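Local coordinates for probable transcriptional regulator (Vibrio vulnificus, PDB 4GHJ), which probably binds DNA as a transcriptional regulator, through an all-helical domain of the helix-turn-helix XRE-like type, at residues D39-A44 with D77-I82; E57-A62 with L83-L88. All blocks are in the same frame, centred on the assembly; numbering follows the deposited sequence. Where two conformers were deposited one is given.

Interaction 1 of 2, residues D39-A44 with D77-I82; sequences DRLKQA and DIMIAI
L41 reaches across from helix 30-47 and puts one methyl on each of two side chains of helix 76-85. Its CD1 lies 4.3 Å from CG of M79, a selenomethionine, and its CD2 the same 4.3 Å from CG2 of I82. The fork of the leucine therefore straddles the gap between two side chains three residues apart on the facing helix. With chi2 at 170°, CD1 stands anti to CA and reaches M79, while CD2 branches off to meet I82; the closest CA pair, L41 CA and I82 CA, is 8.3 Å apart. On the other helix, M79 sends its chain out stretched as far as the selenium (chi1 -173°, chi2 178°) and then bends at the terminal methyl; L41 meets the stem at CG. I82 offers its short branch, CG2, while CG1 packs near I61; the I82 side chain also touches A69 of helix 63-69. I96 of the second subunit also packs on L41, and I92 of the same chain on M79. All three touching residues are buried and the contact is wholly apolar, at relaxed distances, so its contribution should come from excluding water and dispersion, with little directional preference.

Interaction 2 of 2, residues E57-A62 with L83-L88; sequences EIAGIA and LMALDL
The methyl of A85, in the last turn of helix 76-85, fits against the end of helix 52-59, where I58 and A59 receive it. The close part is on I58: its CG2 comes to 3.6 Å from CB of A85 and to 3.8 Å from CA of A85, so the branch methyl covers the alanine's side chain and reaches its backbone carbon. I58 achieves this because CG2 stands anti to its own backbone N, while CG1 is anti to the carbonyl carbon, which keeps CG1 and CD1 off the alanine. A59 contributes a slacker touch, CB to CB of A85 at 4.2 Å. Small side chains let the backbones come close, with A59 CA and A85 CA 5.6 Å apart.

Slack and solvent lie around the edges: A59 only brushes A85, I58 is exposed overall although its CG2 is engaged, and the contact as a whole lies at the protein surface. A59 and A85 are themselves partly exposed. Just past the helix, L86 points away from 57-62 and packs, buried, on L50, while L83 packs on L41, so A85 faces helix 52-59 while its neighbours serve other parts of the domain.

Both helices stop here in the same way. G60, at positive phi (72°), is the C-prime residue of a Schellman motif, and D87, also at positive phi (57°), closes another, with L88 N bonded to L83 O at 2.7 Å. Beyond G60 the chain runs through I61 to A62, the N-cap of helix 63-69. This short link between helices 52-59 and 63-69 is consistent with the turn of the helix-turn-helix unit, with the end of helix 76-85 packed against the end of the first of its two helices.

Overall arrangement
Helix 76-85 is common to both contacts: interaction 1 uses its 77-82 part against helix 30-47, and interaction 2 its last residues, 83-85, against the end of helix 52-59. The segments alternate along the chain, in the order 39-44, 57-62, 77-82, 83-88. The centres of the two interactions lie 8 Å apart, interaction 1 about 2 Å from the centre of the chain and interaction 2 about 9 Å out. The two meet directly, for instance where A44 CB lies 3.8 Å from L88 CD1. Helix 76-85 thus packs on both 30-47 and 52-59, helices that follow each other in the chain, as expected for a compact helix-turn-helix domain, and both contacts touch the second subunit.

Interaction 1 of 2, residues D39-A44 with D77-I82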
loop_
_atom_site.group_PDB
_atom_site.type_symbol
_atom_site.label_atom_id
_atom_site.label_comp_id
_atom_site.label_asym_id
_atom_site.label_seq_id
_atom_site.Cartn_x
_atom_site.Cartn_y
_atom_site.Cartn_z
ATOM N N ASP B 39 6.671 -6.258 8.372
ATOM C CA ASP B 39 6.689 -6.846 9.703
ATOM C C ASP B 39 5.300 -6.827 10.353
ATOM O O ASP B 39 4.919 -7.756 11.072
ATOM C CB ASP B 39 7.709 -6.126 10.568
ATOM C CG ASP B 39 8.033 -6.873 11.825
ATOM O OD1 ASP B 39 8.085 -8.127 11.796
ATOM O OD2 ASP B 39 8.300 -6.197 12.843
ATOM N N ARG B 40 4.529 -5.783 10.071
ATOM C CA ARG B 40 3.137 -5.691 10.585
ATOM C C ARG B 40 2.251 -6.748 9.931
ATOM O O ARG B 40 1.382 -7.358 10.587
ATOM C CB ARG B 40 2.564 -4.294 10.345
ATOM C CG ARG B 40 3.256 -3.174 11.122
ATOM C CD ARG B 40 2.662 -1.798 10.738
ATOM N NE ARG B 40 3.460 -0.654 11.189
ATOM C CZ ARG B 40 3.190 0.614 10.875
ATOM N NH1 ARG B 40 2.124 0.921 10.131
ATOM N NH2 ARG B 40 3.988 1.588 11.301
ATOM N N LEU B 41 2.487 -7.009 8.641
ATOM C CA LEU B 41 1.720 -8.032 7.929
ATOM C C LEU B 41 2.053 -9.390 8.547
ATOM O O LEU B 41 1.158 -10.209 8.766
ATOM C CB LEU B 41 2.018 -8.032 6.420
ATOM C CG LEU B 41 1.472 -6.936 5.491
ATOM C CD1 LEU B 41 2.140 -7.065 4.094
ATOM C CD2 LEU B 41 -0.052 -7.006 5.350
ATOM N N LYS B 42 3.349 -9.636 8.788
ATOM C CA LYS B 42 3.794 -10.871 9.439
ATOM C C LYS B 42 3.124 -11.073 10.814
ATOM O O LYS B 42 2.605 -12.159 11.083
ATOM C CB LYS B 42 5.322 -10.906 9.583
ATOM C CG LYS B 42 5.875 -12.071 10.391
ATOM C CD LYS B 42 7.410 -12.010 10.499
ATOM C CE LYS B 42 7.934 -13.180 11.295
ATOM N NZ LYS B 42 9.357 -13.003 11.650
ATOM N N GLN B 43 3.141 -10.059 11.668
ATOM C CA GLN B 43 2.550 -10.207 13.012
ATOM C C GLN B 43 1.011 -10.319 12.983
ATOM O O GLN B 43 0.424 -10.976 13.847
ATOM C CB GLN B 43 3.025 -9.102 13.948
ATOM C CG GLN B 43 4.552 -9.067 14.122
ATOM C CD GLN B 43 5.153 -10.404 14.611
ATOM O OE1 GLN B 43 4.527 -11.157 15.362
ATOM N NE2 GLN B 43 6.385 -10.667 14.213
ATOM N N ALA B 44 0.364 -9.688 12.004
ATOM C CA ALA B 44 -1.099 -9.828 11.840
ATOM C C ALA B 44 -1.408 -11.296 11.489
ATOM O O ALA B 44 -2.342 -11.888 12.008
ATOM C CB ALA B 44 -1.636 -8.872 10.758
ATOM N N ASP B 77 -1.892 -4.262 -5.245
ATOM C CA ASP B 77 -3.016 -5.186 -5.376
ATOM C C ASP B 77 -2.768 -6.482 -4.567
ATOM O O ASP B 77 -3.704 -7.054 -3.987
ATOM C CB ASP B 77 -3.356 -5.489 -6.846
ATOM C CG ASP B 77 -2.253 -6.248 -7.582
ATOM O OD1 ASP B 77 -1.059 -5.951 -7.401
ATOM O OD2 ASP B 77 -2.595 -7.154 -8.382
ATOM N N ILE B 78 -1.514 -6.913 -4.519
ATOM C CA ILE B 78 -1.137 -8.120 -3.788
ATOM C C ILE B 78 -1.224 -7.893 -2.288
ATOM O O ILE B 78 -1.662 -8.787 -1.561
ATOM C CB ILE B 78 0.274 -8.594 -4.160
ATOM C CG1 ILE B 78 0.329 -8.982 -5.644
ATOM C CG2 ILE B 78 0.727 -9.730 -3.199
ATOM C CD1 ILE B 78 -0.720 -9.975 -6.093
HETATM N N MSE B 79 -0.820 -6.703 -1.828
HETATM C CA MSE B 79 -0.948 -6.356 -0.419
HETATM C C MSE B 79 -2.433 -6.394 -0.001
HETATM O O MSE B 79 -2.758 -6.931 1.052
HETATM C CB MSE B 79 -0.342 -4.990 -0.089
HETATM C CG MSE B 79 -0.320 -4.697 1.421
HETATM SE SE MSE B 79 0.497 -2.997 1.908
HETATM C CE MSE B 79 -0.911 -1.792 1.239
ATOM N N ILE B 80 -3.307 -5.872 -0.861
ATOM C CA ILE B 80 -4.763 -5.859 -0.613
ATOM C C ILE B 80 -5.327 -7.283 -0.535
ATOM O O ILE B 80 -6.125 -7.579 0.349
ATOM C CB ILE B 80 -5.500 -5.000 -1.648
ATOM C CG1 ILE B 80 -5.113 -3.529 -1.460
ATOM C CG2 ILE B 80 -7.017 -5.194 -1.536
ATOM C CD1 ILE B 80 -5.601 -2.570 -2.570
ATOM N N ALA B 81 -4.907 -8.151 -1.451
ATOM C CA ALA B 81 -5.297 -9.565 -1.432
ATOM C C ALA B 81 -4.879 -10.236 -0.125
ATOM O O ALA B 81 -5.615 -11.062 0.400
ATOM C CB ALA B 81 -4.685 -10.306 -2.612
ATOM N N ILE B 82 -3.682 -9.907 0.374
ATOM C CA ILE B 82 -3.184 -10.445 1.657
ATOM C C ILE B 82 -4.040 -9.930 2.804
ATOM O O ILE B 82 -4.434 -10.714 3.675
ATOM C CB ILE B 82 -1.681 -10.159 1.867
ATOM C CG1 ILE B 82 -0.863 -10.908 0.799
ATOM C CG2 ILE B 82 -1.197 -10.552 3.291
ATOM C CD1 ILE B 82 0.686 -10.628 0.840
#

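Interaction 2 of 2, residues E57-A62 with L83-L88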
loop_
_atom_site.group_PDB
_atom_site.type_symbol
_atom_site.label_atom_id
_atom_site.label_comp_id
_atom_site.label_asym_id
_atom_site.label_seq_id
_atom_site.Cartn_x
_atom_site.Cartn_y
_atom_site.Cartn_z
ATOM N N GLU B 57 -2.582 -19.699 -0.024
ATOM C CA GLU B 57 -3.724 -20.526 -0.429
ATOM C C GLU B 57 -5.044 -19.770 -0.455
ATOM O O GLU B 57 -5.798 -19.869 -1.426
ATOM C CB GLU B 57 -3.878 -21.760 0.481
ATOM C CG GLU B 57 -3.059 -22.926 0.075
ATOM C CD GLU B 57 -3.389 -24.179 0.899
ATOM O OE1 GLU B 57 -2.788 -24.358 1.985
ATOM O OE2 GLU B 57 -4.228 -24.973 0.447
ATOM N N ILE B 58 -5.339 -19.067 0.638
ATOM C CA ILE B 58 -6.584 -18.285 0.766
ATOM C C ILE B 58 -6.664 -17.198 -0.300
ATOM O O ILE B 58 -7.710 -17.011 -0.945
ATOM C CB ILE B 58 -6.696 -17.651 2.180
ATOM C CG1 ILE B 58 -6.860 -18.727 3.251
ATOM C CG2 ILE B 58 -7.876 -16.671 2.282
ATOM C CD1 ILE B 58 -6.681 -18.188 4.671
ATOM N N ALA B 59 -5.546 -16.519 -0.527
ATOM C CA ALA B 59 -5.500 -15.429 -1.486
ATOM C C ALA B 59 -5.320 -15.903 -2.931
ATOM O O ALA B 59 -5.482 -15.120 -3.866
ATOM C CB ALA B 59 -4.399 -14.443 -1.106
ATOM N N GLY B 60 -4.961 -17.165 -3.116
ATOM C CA GLY B 60 -4.781 -17.714 -4.461
ATOM C C GLY B 60 -3.532 -17.201 -5.152
ATOM O O GLY B 60 -3.528 -16.997 -6.374
ATOM N N ILE B 61 -2.470 -17.007 -4.365
ATOM C CA ILE B 61 -1.179 -16.541 -4.869
ATOM C C ILE B 61 -0.059 -17.485 -4.419
ATOM O O ILE B 61 -0.290 -18.432 -3.655
ATOM C CB ILE B 61 -0.880 -15.088 -4.407
ATOM C CG1 ILE B 61 -0.735 -15.013 -2.871
ATOM C CG2 ILE B 61 -1.981 -14.135 -4.902
ATOM C CD1 ILE B 61 -0.555 -13.590 -2.332
ATOM N N ALA B 62 1.154 -17.217 -4.891
ATOM C CA ALA B 62 2.309 -18.038 -4.541
ATOM C C ALA B 62 2.795 -17.762 -3.128
ATOM O O ALA B 62 2.705 -16.634 -2.620
ATOM C CB ALA B 62 3.450 -17.804 -5.524
ATOM N N LEU B 83 -4.358 -8.634 2.796
ATOM C CA LEU B 83 -5.259 -8.065 3.809
ATOM C C LEU B 83 -6.642 -8.751 3.795
ATOM O O LEU B 83 -7.230 -8.998 4.868
ATOM C CB LEU B 83 -5.434 -6.568 3.636
ATOM C CG LEU B 83 -4.236 -5.665 3.911
ATOM C CD1 LEU B 83 -4.592 -4.230 3.509
ATOM C CD2 LEU B 83 -3.820 -5.745 5.352
HETATM N N MSE B 84 -7.156 -9.023 2.600
HETATM C CA MSE B 84 -8.449 -9.708 2.440
HETATM C C MSE B 84 -8.389 -11.128 3.039
HETATM O O MSE B 84 -9.321 -11.563 3.709
HETATM C CB MSE B 84 -8.834 -9.761 0.960
HETATM C CG MSE B 84 -9.145 -8.387 0.335
HETATM SE SE MSE B 84 -9.354 -8.464 -1.599
HETATM C CE MSE B 84 -10.833 -9.724 -1.688
ATOM N N ALA B 85 -7.276 -11.827 2.806
ATOM C CA ALA B 85 -7.056 -13.176 3.369
ATOM C C ALA B 85 -7.024 -13.142 4.910
ATOM O O ALA B 85 -7.444 -14.070 5.530
ATOM C CB ALA B 85 -5.764 -13.800 2.812
ATOM N N LEU B 86 -6.537 -12.051 5.501
ATOM C CA LEU B 86 -6.482 -11.885 6.953
ATOM C C LEU B 86 -7.748 -11.209 7.534
ATOM O O LEU B 86 -7.813 -10.933 8.730
ATOM C CB LEU B 86 -5.248 -11.047 7.314
ATOM C CG LEU B 86 -3.895 -11.609 6.903
ATOM C CD1 LEU B 86 -2.786 -10.581 7.132
ATOM C CD2 LEU B 86 -3.613 -12.893 7.659
ATOM N N ASP B 87 -8.738 -10.940 6.684
ATOM C CA ASP B 87 -9.969 -10.247 7.082
ATOM C C ASP B 87 -9.602 -8.878 7.688
ATOM O O ASP B 87 -10.079 -8.501 8.763
ATOM C CB ASP B 87 -10.789 -11.084 8.071
ATOM C CG ASP B 87 -12.195 -10.537 8.275
ATOM O OD1 ASP B 87 -12.722 -9.834 7.370
ATOM O OD2 ASP B 87 -12.780 -10.818 9.332
ATOM N N LEU B 88 -8.720 -8.162 6.993
ATOM C CA LEU B 88 -8.249 -6.830 7.405
ATOM C C LEU B 88 -8.388 -5.809 6.253
ATOM O O LEU B 88 -7.743 -4.760 6.259
ATOM C CB LEU B 88 -6.780 -6.920 7.852
ATOM C CG LEU B 88 -6.486 -7.558 9.209
ATOM C CD1 LEU B 88 -4.980 -7.680 9.480
ATOM C CD2 LEU B 88 -7.155 -6.731 10.311
#